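Cell division control protein 45 cdc45 putative (Entamoeba histolytica, PDB 6CC2) probably acts as the Cdc45 subunit of the eukaryotic replicative helicase, which together with the MCM2-7 ring and GINS unwinds DNA at replication forks. Local coordinates at residues K22-L27 with T75-V80; T63-F68 with S92-D97; T79-D84 with F102-D107. One frame throughout, in Å; residues are numbered along the deposited sequence.

Contact 1. Residues K22-L27 with T75-V80; sequences KKTIQL and TDVHTV
Three backbone hydrogen bonds join Thr-24 and Gln-26 to the parallel strand that starts at Val-77. Thr-24 N gives its proton to Asp-76 O at 2.7 Å, while Thr-24 O accepts from His-78 N at 2.9 Å. Farther along, Gln-26 N donates to Thr-79 O at 2.9 Å. A water at the ring edge of His-78 bonds to Lys-23 O and only weakly to NE2; the firmer partner of this ring is Arg-18, at ND1, and Arg-18 also holds Thr-79 OG1. Between Thr-24, paired with Val-77, and Ile-25, paired with Thr-79, the register slips by one residue. This beta bulge, at the start of two adjacent inner strands of the parallel sheet, makes His-78 the extra residue. With CG set between the backbone N and the carbonyl carbon (chi1 64°), its ring lies beside the Ile-25 side chain, whose CG1 comes to 3.6 Å from NE2. On the face bearing Thr-24, Val-77, Gln-26 and Val-80, the two methyls of the branched Val-77 make separate contacts: CG2 meets Thr-24 OG1 at 3.4 Å and CG1 meets Gln-26 CB at 3.7 Å. The extended Gln-26 runs alongside Val-80, its buried amide satisfied by Tyr-28 OH and Thr-71 OG1. Helix 61-71 covers this face.

Contact 2. Residues T63-F68 with S92-D97; sequences TLSRVF and SELLGD
Leu-95 sets one methyl, CD1, squarely over the Phe-68 ring, 3.9 Å from the centroid and only 5° off the ring normal, a textbook CH-pi contact. Its other methyl, CD2, turns to the backbone of helix 61-71 and reaches Ser-65 CA at 3.7 Å. A single leucine thus fills the angle between a ring face and a helix surface, and a small serine suits the spot because it lets the methyl come so close to the main chain. Phe-68 extends across to Leu-95 because its CG lies opposite the backbone N (chi1 -172°). Leu-64 closes this packed side, its CD2 lying 3.9 Å from Leu-95 CD2 and somewhat farther from Leu-94. Beneath these side chains are Val-80 and Phe-82 of the sheet, so the two helices pack against each other and on the same sheet face.

Toward the outer side the contact becomes polar and more open. Ser-65 OG and Leu-94 O stand 3.9 Å apart, and a water spans them, 2.6 Å from Ser-65 OG and donating to Leu-94 O at 2.7 Å. Past Leu-95, exposed Gly-96, the first residue beyond the short helix, turns the chain with a positive phi, which a residue without CB adopts at little cost. The chain then brings Asp-97 O into the plane of the Phe-68 ring, 3.6 Å from CE2, where the slightly positive aromatic edge should suit a carbonyl oxygen. The direct contacts are therefore dispersive in the main, and hydrogen bonding between the two helical segments is relayed by solvent.

Contact 3. Residues T79-D84 with F102-D107; sequences TVFFID and FVYIID
Val-80, Phe-82 and Asp-84 offer their backbone N-H groups to the carbonyl oxygens of Phe-102, Tyr-104 and Ile-106, and in return Val-80 O and Phe-82 O accept from Tyr-104 N and Ile-106 N. Five bonds thus tie two parallel strands in unbroken register. The last, Asp-84 N to Ile-106 O, is short at 2.7 Å. Phe-81 and Ile-83 use their polar backbone atoms on the other flank, with Gln-26, Tyr-28 and Ser-30 of the neighbouring strand and the turn after it, as a central strand requires.

The side chains meet mostly through apolar groups on both faces and fit a buried sheet. Tyr-104 CD2 sits over a face of the Phe-81 ring, off-centre, and Thr-79 CG2 meets the edge of the tyrosine at CD2, 3.7 Å away. On the reverse face Val-80 CG2 touches Val-103 CG2 at 3.8 Å, and Phe-82 presents its ring edge to Ile-105 CG1.

At the C-terminal ends two buried aspartates come together, Asp-84 OD1 lying 3.4 Å from Asp-107 OD1 with the carboxylate planes nearly perpendicular (87°). Each oxygen has its own partner: Asp-84 OD1 meets Ser-108 OG and OD2 meets Thr-32 OG1, while Asp-107 OD1 meets His-109 ND1 and OD2 meets Gly-87 N. Acidic residues at strand ends, with an Asp-Ser-His run, recall the DHH phosphoesterase fold to which Cdc45 is related. Two acceptors can stay this close in a buried place probably because separate hydrogen-bonding partners hold all four oxygens.

From the N terminus, strand 24-29 leads through helix 33-48, edge strand 53-57 and helix 61-71 to strand 77-83, and contact 1 closes this long loop. Contact 2 opens inside it, at helix 61-71, and closes beyond it at helix 91-95, so the two loops cross. Contact 3 starts on the last two residues of contact 1 and closes the beta-alpha-beta unit that ends in strand 102-106; it crosses contact 2 as well, and none nests in another. Contacts 1 and 3 thus flank strand 77-83 within the sheet, while contact 2 joins two helices lying over the sheet face that bears Val-80 and Phe-82.

Contact 1. Residues K22-L27 with T75-V80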
loop_
_atom_site.group_PDB
_atom_site.type_symbol
_atom_site.label_atom_id
_atom_site.label_comp_id
_atom_site.label_asym_id
_atom_site.label_seq_id
_atom_site.Cartn_x
_atom_site.Cartn_y
_atom_site.Cartn_z
ATOM N N LYS A 22 -12.984 -26.418 -20.057
ATOM C CA LYS A 22 -11.725 -25.859 -20.546
ATOM C C LYS A 22 -11.700 -24.335 -20.503
ATOM O O LYS A 22 -10.826 -23.716 -21.124
ATOM C CB LYS A 22 -11.418 -26.322 -21.977
ATOM C CG LYS A 22 -9.954 -26.178 -22.381
ATOM C CD LYS A 22 -9.802 -25.773 -23.844
ATOM C CE LYS A 22 -10.344 -26.835 -24.784
ATOM N NZ LYS A 22 -10.191 -26.432 -26.211
ATOM N N LYS A 23 -12.629 -23.710 -19.794
ATOM C CA LYS A 23 -12.636 -22.262 -19.646
ATOM C C LYS A 23 -11.781 -21.849 -18.444
ATOM O O LYS A 23 -11.478 -22.656 -17.563
ATOM C CB LYS A 23 -14.071 -21.759 -19.495
ATOM C CG LYS A 23 -14.959 -22.055 -20.704
ATOM C CD LYS A 23 -16.389 -21.603 -20.459
ATOM C CE LYS A 23 -17.214 -21.670 -21.730
ATOM N NZ LYS A 23 -18.599 -21.174 -21.504
ATOM N N THR A 24 -11.391 -20.575 -18.426
ATOM C CA THR A 24 -10.433 -20.086 -17.441
ATOM C C THR A 24 -10.975 -18.876 -16.673
ATOM O O THR A 24 -11.970 -18.254 -17.048
ATOM C CB THR A 24 -9.096 -19.707 -18.107
ATOM O OG1 THR A 24 -9.275 -18.507 -18.869
ATOM C CG2 THR A 24 -8.614 -20.819 -19.020
ATOM N N ILE A 25 -10.298 -18.569 -15.576
ATOM C CA ILE A 25 -10.626 -17.443 -14.704
ATOM C C ILE A 25 -9.520 -16.401 -14.844
ATOM O O ILE A 25 -8.333 -16.726 -14.758
ATOM C CB ILE A 25 -10.768 -17.882 -13.234
ATOM C CG1 ILE A 25 -11.825 -18.982 -13.098
ATOM C CG2 ILE A 25 -11.114 -16.699 -12.355
ATOM C CD1 ILE A 25 -11.714 -19.744 -11.786
ATOM N N GLN A 26 -9.907 -15.144 -15.036
ATOM C CA GLN A 26 -8.982 -14.037 -15.184
ATOM C C GLN A 26 -9.144 -13.133 -13.973
ATOM O O GLN A 26 -10.257 -12.682 -13.676
ATOM C CB GLN A 26 -9.290 -13.274 -16.470
ATOM C CG GLN A 26 -8.113 -12.692 -17.158
ATOM C CD GLN A 26 -8.521 -11.997 -18.435
ATOM O OE1 GLN A 26 -9.667 -11.564 -18.560
ATOM N NE2 GLN A 26 -7.596 -11.864 -19.368
ATOM N N LEU A 27 -8.042 -12.862 -13.266
ATOM C CA LEU A 27 -8.084 -12.020 -12.084
ATOM C C LEU A 27 -7.277 -10.757 -12.334
ATOM O O LEU A 27 -6.070 -10.830 -12.567
ATOM C CB LEU A 27 -7.539 -12.773 -10.859
ATOM C CG LEU A 27 -8.342 -14.028 -10.502
ATOM C CD1 LEU A 27 -7.658 -15.267 -11.057
ATOM C CD2 LEU A 27 -8.555 -14.128 -9.011
ATOM N N THR A 75 -10.948 -15.755 -26.180
ATOM C CA THR A 75 -10.232 -16.811 -25.476
ATOM C C THR A 75 -11.245 -17.587 -24.637
ATOM O O THR A 75 -12.461 -17.405 -24.775
ATOM C CB THR A 75 -9.102 -16.237 -24.613
ATOM O OG1 THR A 75 -8.525 -17.279 -23.809
ATOM C CG2 THR A 75 -9.630 -15.147 -23.716
ATOM N N ASP A 76 -10.738 -18.447 -23.756
ATOM C CA ASP A 76 -11.571 -19.328 -22.956
ATOM C C ASP A 76 -11.925 -18.729 -21.598
ATOM O O ASP A 76 -12.322 -19.465 -20.689
ATOM C CB ASP A 76 -10.866 -20.673 -22.763
ATOM C CG ASP A 76 -10.519 -21.345 -24.079
ATOM O OD1 ASP A 76 -11.383 -21.375 -24.982
ATOM O OD2 ASP A 76 -9.378 -21.840 -24.211
ATOM N N VAL A 77 -11.802 -17.412 -21.435
ATOM C CA VAL A 77 -12.091 -16.805 -20.145
ATOM C C VAL A 77 -13.599 -16.786 -19.927
ATOM O O VAL A 77 -14.347 -16.206 -20.716
ATOM C CB VAL A 77 -11.488 -15.394 -20.053
ATOM C CG1 VAL A 77 -11.839 -14.752 -18.718
ATOM C CG2 VAL A 77 -9.990 -15.477 -20.219
ATOM N N HIS A 78 -14.048 -17.435 -18.847
ATOM C CA HIS A 78 -15.458 -17.501 -18.496
ATOM C C HIS A 78 -15.823 -16.634 -17.303
ATOM O O HIS A 78 -16.999 -16.295 -17.141
ATOM C CB HIS A 78 -15.867 -18.953 -18.185
ATOM C CG HIS A 78 -15.190 -19.550 -16.980
ATOM N ND1 HIS A 78 -15.701 -19.448 -15.705
ATOM C CD2 HIS A 78 -14.048 -20.270 -16.862
ATOM C CE1 HIS A 78 -14.912 -20.077 -14.856
ATOM N NE2 HIS A 78 -13.900 -20.588 -15.532
ATOM N N THR A 79 -14.849 -16.253 -16.479
ATOM C CA THR A 79 -15.099 -15.504 -15.271
ATOM C C THR A 79 -13.960 -14.505 -15.106
ATOM O O THR A 79 -12.803 -14.836 -15.392
ATOM C CB THR A 79 -15.146 -16.410 -14.038
ATOM O OG1 THR A 79 -16.164 -17.389 -14.181
ATOM C CG2 THR A 79 -15.430 -15.614 -12.790
ATOM N N VAL A 80 -14.284 -13.304 -14.638
ATOM C CA VAL A 80 -13.266 -12.324 -14.264
ATOM C C VAL A 80 -13.512 -11.894 -12.826
ATOM O O VAL A 80 -14.662 -11.747 -12.391
ATOM C CB VAL A 80 -13.252 -11.097 -15.202
ATOM C CG1 VAL A 80 -12.971 -11.544 -16.608
ATOM C CG2 VAL A 80 -14.560 -10.322 -15.105
HETATM O O HOH W 1 -11.101 -22.213 -14.383
#

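Contact 2. Residues T63-F68 with S92-D97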
loop_
_atom_site.group_PDB
_atom_site.type_symbol
_atom_site.label_atom_id
_atom_site.label_comp_id
_atom_site.label_asym_id
_atom_site.label_seq_id
_atom_site.Cartn_x
_atom_site.Cartn_y
_atom_site.Cartn_z
ATOM N N THR A 63 -6.144 0.475 -18.778
ATOM C CA THR A 63 -5.543 -0.833 -19.012
ATOM C C THR A 63 -6.555 -1.947 -18.765
ATOM O O THR A 63 -6.705 -2.871 -19.590
ATOM C CB THR A 63 -4.322 -1.014 -18.108
ATOM O OG1 THR A 63 -3.327 -0.058 -18.482
ATOM C CG2 THR A 63 -3.748 -2.425 -18.239
ATOM N N LEU A 64 -7.261 -1.867 -17.637
ATOM C CA LEU A 64 -8.302 -2.842 -17.338
ATOM C C LEU A 64 -9.268 -2.960 -18.512
ATOM O O LEU A 64 -9.555 -4.064 -18.985
ATOM C CB LEU A 64 -9.029 -2.442 -16.048
ATOM C CG LEU A 64 -10.055 -3.468 -15.543
ATOM C CD1 LEU A 64 -10.222 -3.388 -14.027
ATOM C CD2 LEU A 64 -11.403 -3.283 -16.205
ATOM N N SER A 65 -9.757 -1.825 -19.011
ATOM C CA SER A 65 -10.738 -1.844 -20.092
ATOM C C SER A 65 -10.149 -2.440 -21.364
ATOM O O SER A 65 -10.817 -3.212 -22.063
ATOM C CB SER A 65 -11.246 -0.425 -20.347
ATOM O OG SER A 65 -12.239 -0.436 -21.363
ATOM N N ARG A 66 -8.886 -2.114 -21.671
ATOM C CA ARG A 66 -8.271 -2.597 -22.900
ATOM C C ARG A 66 -8.058 -4.103 -22.866
ATOM O O ARG A 66 -8.334 -4.792 -23.853
ATOM C CB ARG A 66 -6.954 -1.866 -23.136
ATOM C CG ARG A 66 -7.146 -0.462 -23.717
ATOM C CD ARG A 66 -5.815 0.183 -24.109
ATOM N NE ARG A 66 -6.006 1.425 -24.853
ATOM C CZ ARG A 66 -5.819 2.649 -24.365
ATOM N NH1 ARG A 66 -5.425 2.830 -23.108
ATOM N NH2 ARG A 66 -6.024 3.704 -25.146
ATOM N N VAL A 67 -7.553 -4.635 -21.744
ATOM C CA VAL A 67 -7.342 -6.081 -21.665
ATOM C C VAL A 67 -8.680 -6.811 -21.687
ATOM O O VAL A 67 -8.834 -7.834 -22.366
ATOM C CB VAL A 67 -6.528 -6.446 -20.410
ATOM C CG1 VAL A 67 -6.481 -7.962 -20.230
ATOM C CG2 VAL A 67 -5.134 -5.860 -20.483
ATOM N N PHE A 68 -9.661 -6.306 -20.927
ATOM C CA PHE A 68 -10.989 -6.913 -20.932
ATOM C C PHE A 68 -11.521 -7.022 -22.356
ATOM O O PHE A 68 -11.936 -8.100 -22.794
ATOM C CB PHE A 68 -11.935 -6.105 -20.050
ATOM C CG PHE A 68 -13.292 -6.755 -19.845
ATOM C CD1 PHE A 68 -13.479 -7.694 -18.845
ATOM C CD2 PHE A 68 -14.370 -6.402 -20.631
ATOM C CE1 PHE A 68 -14.717 -8.272 -18.641
ATOM C CE2 PHE A 68 -15.615 -6.992 -20.439
ATOM C CZ PHE A 68 -15.782 -7.919 -19.447
ATOM N N SER A 92 -20.488 -1.145 -15.792
ATOM C CA SER A 92 -21.208 -1.351 -17.043
ATOM C C SER A 92 -20.880 -0.259 -18.053
ATOM O O SER A 92 -20.735 -0.532 -19.251
ATOM C CB SER A 92 -22.718 -1.396 -16.778
ATOM O OG SER A 92 -23.436 -1.574 -17.977
ATOM N N GLU A 93 -20.770 0.983 -17.591
ATOM C CA GLU A 93 -20.415 2.080 -18.486
ATOM C C GLU A 93 -19.001 1.915 -19.022
ATOM O O GLU A 93 -18.743 2.181 -20.203
ATOM C CB GLU A 93 -20.564 3.409 -17.754
ATOM C CG GLU A 93 -20.156 4.632 -18.556
ATOM C CD GLU A 93 -20.483 5.925 -17.832
ATOM O OE1 GLU A 93 -21.329 6.695 -18.335
ATOM O OE2 GLU A 93 -19.905 6.166 -16.751
ATOM N N LEU A 94 -18.079 1.460 -18.176
ATOM C CA LEU A 94 -16.688 1.328 -18.589
ATOM C C LEU A 94 -16.537 0.248 -19.650
ATOM O O LEU A 94 -15.926 0.476 -20.699
ATOM C CB LEU A 94 -15.807 1.023 -17.372
ATOM C CG LEU A 94 -14.314 0.842 -17.663
ATOM C CD1 LEU A 94 -13.700 2.177 -18.086
ATOM C CD2 LEU A 94 -13.583 0.266 -16.477
ATOM N N LEU A 95 -17.118 -0.927 -19.409
ATOM C CA LEU A 95 -16.818 -2.103 -20.213
ATOM C C LEU A 95 -17.903 -2.495 -21.196
ATOM O O LEU A 95 -17.609 -3.241 -22.133
ATOM C CB LEU A 95 -16.529 -3.301 -19.301
ATOM C CG LEU A 95 -15.437 -3.070 -18.266
ATOM C CD1 LEU A 95 -15.327 -4.278 -17.337
ATOM C CD2 LEU A 95 -14.101 -2.787 -18.930
ATOM N N GLY A 96 -19.136 -2.034 -21.006
ATOM C CA GLY A 96 -20.220 -2.390 -21.910
ATOM C C GLY A 96 -20.592 -3.856 -21.881
ATOM O O GLY A 96 -21.103 -4.347 -20.872
ATOM N N ASP A 97 -20.347 -4.565 -22.985
ATOM C CA ASP A 97 -20.678 -5.983 -23.094
ATOM C C ASP A 97 -20.046 -6.785 -21.966
ATOM O O ASP A 97 -18.845 -7.064 -21.990
ATOM C CB ASP A 97 -20.234 -6.538 -24.450
ATOM C CG ASP A 97 -21.276 -6.332 -25.535
ATOM O OD1 ASP A 97 -22.484 -6.429 -25.227
ATOM O OD2 ASP A 97 -20.887 -6.076 -26.696
HETATM O O HOH W 2 -13.665 1.687 -21.575
#

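Contact 3. Residues T79-D84 with F102-D107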
loop_
_atom_site.group_PDB
_atom_site.type_symbol
_atom_site.label_atom_id
_atom_site.label_comp_id
_atom_site.label_asym_id
_atom_site.label_seq_id
_atom_site.Cartn_x
_atom_site.Cartn_y
_atom_site.Cartn_z
ATOM N N THR A 79 -14.849 -16.253 -16.479
ATOM C CA THR A 79 -15.099 -15.504 -15.271
ATOM C C THR A 79 -13.960 -14.505 -15.106
ATOM O O THR A 79 -12.803 -14.836 -15.392
ATOM C CB THR A 79 -15.146 -16.410 -14.038
ATOM O OG1 THR A 79 -16.164 -17.389 -14.181
ATOM C CG2 THR A 79 -15.430 -15.614 -12.790
ATOM N N VAL A 80 -14.284 -13.304 -14.638
ATOM C CA VAL A 80 -13.266 -12.324 -14.264
ATOM C C VAL A 80 -13.512 -11.894 -12.826
ATOM O O VAL A 80 -14.662 -11.747 -12.391
ATOM C CB VAL A 80 -13.252 -11.097 -15.202
ATOM C CG1 VAL A 80 -12.971 -11.544 -16.608
ATOM C CG2 VAL A 80 -14.560 -10.322 -15.105
ATOM N N PHE A 81 -12.419 -11.712 -12.092
ATOM C CA PHE A 81 -12.416 -11.084 -10.780
ATOM C C PHE A 81 -11.649 -9.774 -10.892
ATOM O O PHE A 81 -10.554 -9.753 -11.456
ATOM C CB PHE A 81 -11.724 -11.970 -9.741
ATOM C CG PHE A 81 -12.531 -13.128 -9.309
ATOM C CD1 PHE A 81 -12.564 -14.293 -10.066
ATOM C CD2 PHE A 81 -13.264 -13.079 -8.124
ATOM C CE1 PHE A 81 -13.299 -15.385 -9.643
ATOM C CE2 PHE A 81 -14.006 -14.176 -7.714
ATOM C CZ PHE A 81 -14.030 -15.315 -8.479
ATOM N N PHE A 82 -12.227 -8.700 -10.371
ATOM C CA PHE A 82 -11.555 -7.417 -10.222
ATOM C C PHE A 82 -11.211 -7.266 -8.747
ATOM O O PHE A 82 -12.108 -7.306 -7.886
ATOM C CB PHE A 82 -12.448 -6.277 -10.701
ATOM C CG PHE A 82 -12.843 -6.374 -12.160
ATOM C CD1 PHE A 82 -11.947 -6.835 -13.113
ATOM C CD2 PHE A 82 -14.107 -6.015 -12.564
ATOM C CE1 PHE A 82 -12.304 -6.919 -14.452
ATOM C CE2 PHE A 82 -14.473 -6.091 -13.906
ATOM C CZ PHE A 82 -13.563 -6.547 -14.855
ATOM N N ILE A 83 -9.915 -7.134 -8.451
ATOM C CA ILE A 83 -9.422 -7.138 -7.071
ATOM C C ILE A 83 -8.917 -5.747 -6.692
ATOM O O ILE A 83 -7.958 -5.236 -7.284
ATOM C CB ILE A 83 -8.326 -8.202 -6.889
ATOM C CG1 ILE A 83 -8.896 -9.591 -7.194
ATOM C CG2 ILE A 83 -7.742 -8.142 -5.482
ATOM C CD1 ILE A 83 -7.862 -10.708 -7.165
ATOM N N ASP A 84 -9.562 -5.173 -5.668
ATOM C CA ASP A 84 -9.235 -3.858 -5.072
ATOM C C ASP A 84 -9.390 -2.727 -6.079
ATOM O O ASP A 84 -8.787 -1.675 -5.953
ATOM C CB ASP A 84 -7.851 -3.839 -4.416
ATOM C CG ASP A 84 -7.870 -3.177 -3.015
ATOM O OD1 ASP A 84 -8.968 -2.824 -2.523
ATOM O OD2 ASP A 84 -6.789 -3.018 -2.395
ATOM N N PHE A 102 -19.051 -14.058 -16.348
ATOM C CA PHE A 102 -19.296 -13.897 -14.916
ATOM C C PHE A 102 -18.297 -12.889 -14.364
ATOM O O PHE A 102 -17.083 -13.091 -14.467
ATOM C CB PHE A 102 -19.205 -15.252 -14.209
ATOM C CG PHE A 102 -20.340 -16.172 -14.550
ATOM C CD1 PHE A 102 -20.333 -16.893 -15.732
ATOM C CD2 PHE A 102 -21.424 -16.299 -13.695
ATOM C CE1 PHE A 102 -21.402 -17.732 -16.065
ATOM C CE2 PHE A 102 -22.481 -17.126 -14.012
ATOM C CZ PHE A 102 -22.477 -17.847 -15.198
ATOM N N VAL A 103 -18.812 -11.793 -13.812
ATOM C CA VAL A 103 -18.008 -10.674 -13.349
ATOM C C VAL A 103 -18.159 -10.578 -11.840
ATOM O O VAL A 103 -19.265 -10.360 -11.334
ATOM C CB VAL A 103 -18.416 -9.355 -14.027
ATOM C CG1 VAL A 103 -17.637 -8.191 -13.417
ATOM C CG2 VAL A 103 -18.196 -9.446 -15.535
ATOM N N TYR A 104 -17.041 -10.733 -11.127
ATOM C CA TYR A 104 -17.015 -10.618 -9.677
ATOM C C TYR A 104 -16.040 -9.531 -9.278
ATOM O O TYR A 104 -14.991 -9.339 -9.911
ATOM C CB TYR A 104 -16.638 -11.949 -9.011
ATOM C CG TYR A 104 -17.662 -13.026 -9.272
ATOM C CD1 TYR A 104 -18.915 -12.961 -8.675
ATOM C CD2 TYR A 104 -17.391 -14.090 -10.113
ATOM C CE1 TYR A 104 -19.883 -13.936 -8.921
ATOM C CE2 TYR A 104 -18.344 -15.065 -10.358
ATOM C CZ TYR A 104 -19.581 -14.984 -9.763
ATOM O OH TYR A 104 -20.540 -15.941 -10.008
ATOM N N ILE A 105 -16.379 -8.824 -8.209
ATOM C CA ILE A 105 -15.566 -7.727 -7.710
ATOM C C ILE A 105 -15.315 -7.933 -6.221
ATOM O O ILE A 105 -16.257 -8.104 -5.440
ATOM C CB ILE A 105 -16.240 -6.366 -7.969
ATOM C CG1 ILE A 105 -16.397 -6.145 -9.474
ATOM C CG2 ILE A 105 -15.423 -5.246 -7.323
ATOM C CD1 ILE A 105 -17.169 -4.877 -9.822
ATOM N N ILE A 106 -14.038 -7.916 -5.831
ATOM C CA ILE A 106 -13.631 -7.941 -4.433
ATOM C C ILE A 106 -12.810 -6.666 -4.225
ATOM O O ILE A 106 -11.642 -6.605 -4.604
ATOM C CB ILE A 106 -12.819 -9.178 -4.074
ATOM C CG1 ILE A 106 -13.573 -10.453 -4.404
ATOM C CG2 ILE A 106 -12.480 -9.178 -2.563
ATOM C CD1 ILE A 106 -12.755 -11.732 -4.186
ATOM N N ASP A 107 -13.423 -5.652 -3.631
ATOM C CA ASP A 107 -12.820 -4.309 -3.578
ATOM C C ASP A 107 -13.083 -3.728 -2.197
ATOM O O ASP A 107 -14.198 -3.825 -1.674
ATOM C CB ASP A 107 -13.428 -3.427 -4.679
ATOM C CG ASP A 107 -12.749 -2.094 -4.821
ATOM O OD1 ASP A 107 -11.860 -1.775 -3.994
ATOM O OD2 ASP A 107 -13.100 -1.337 -5.763
#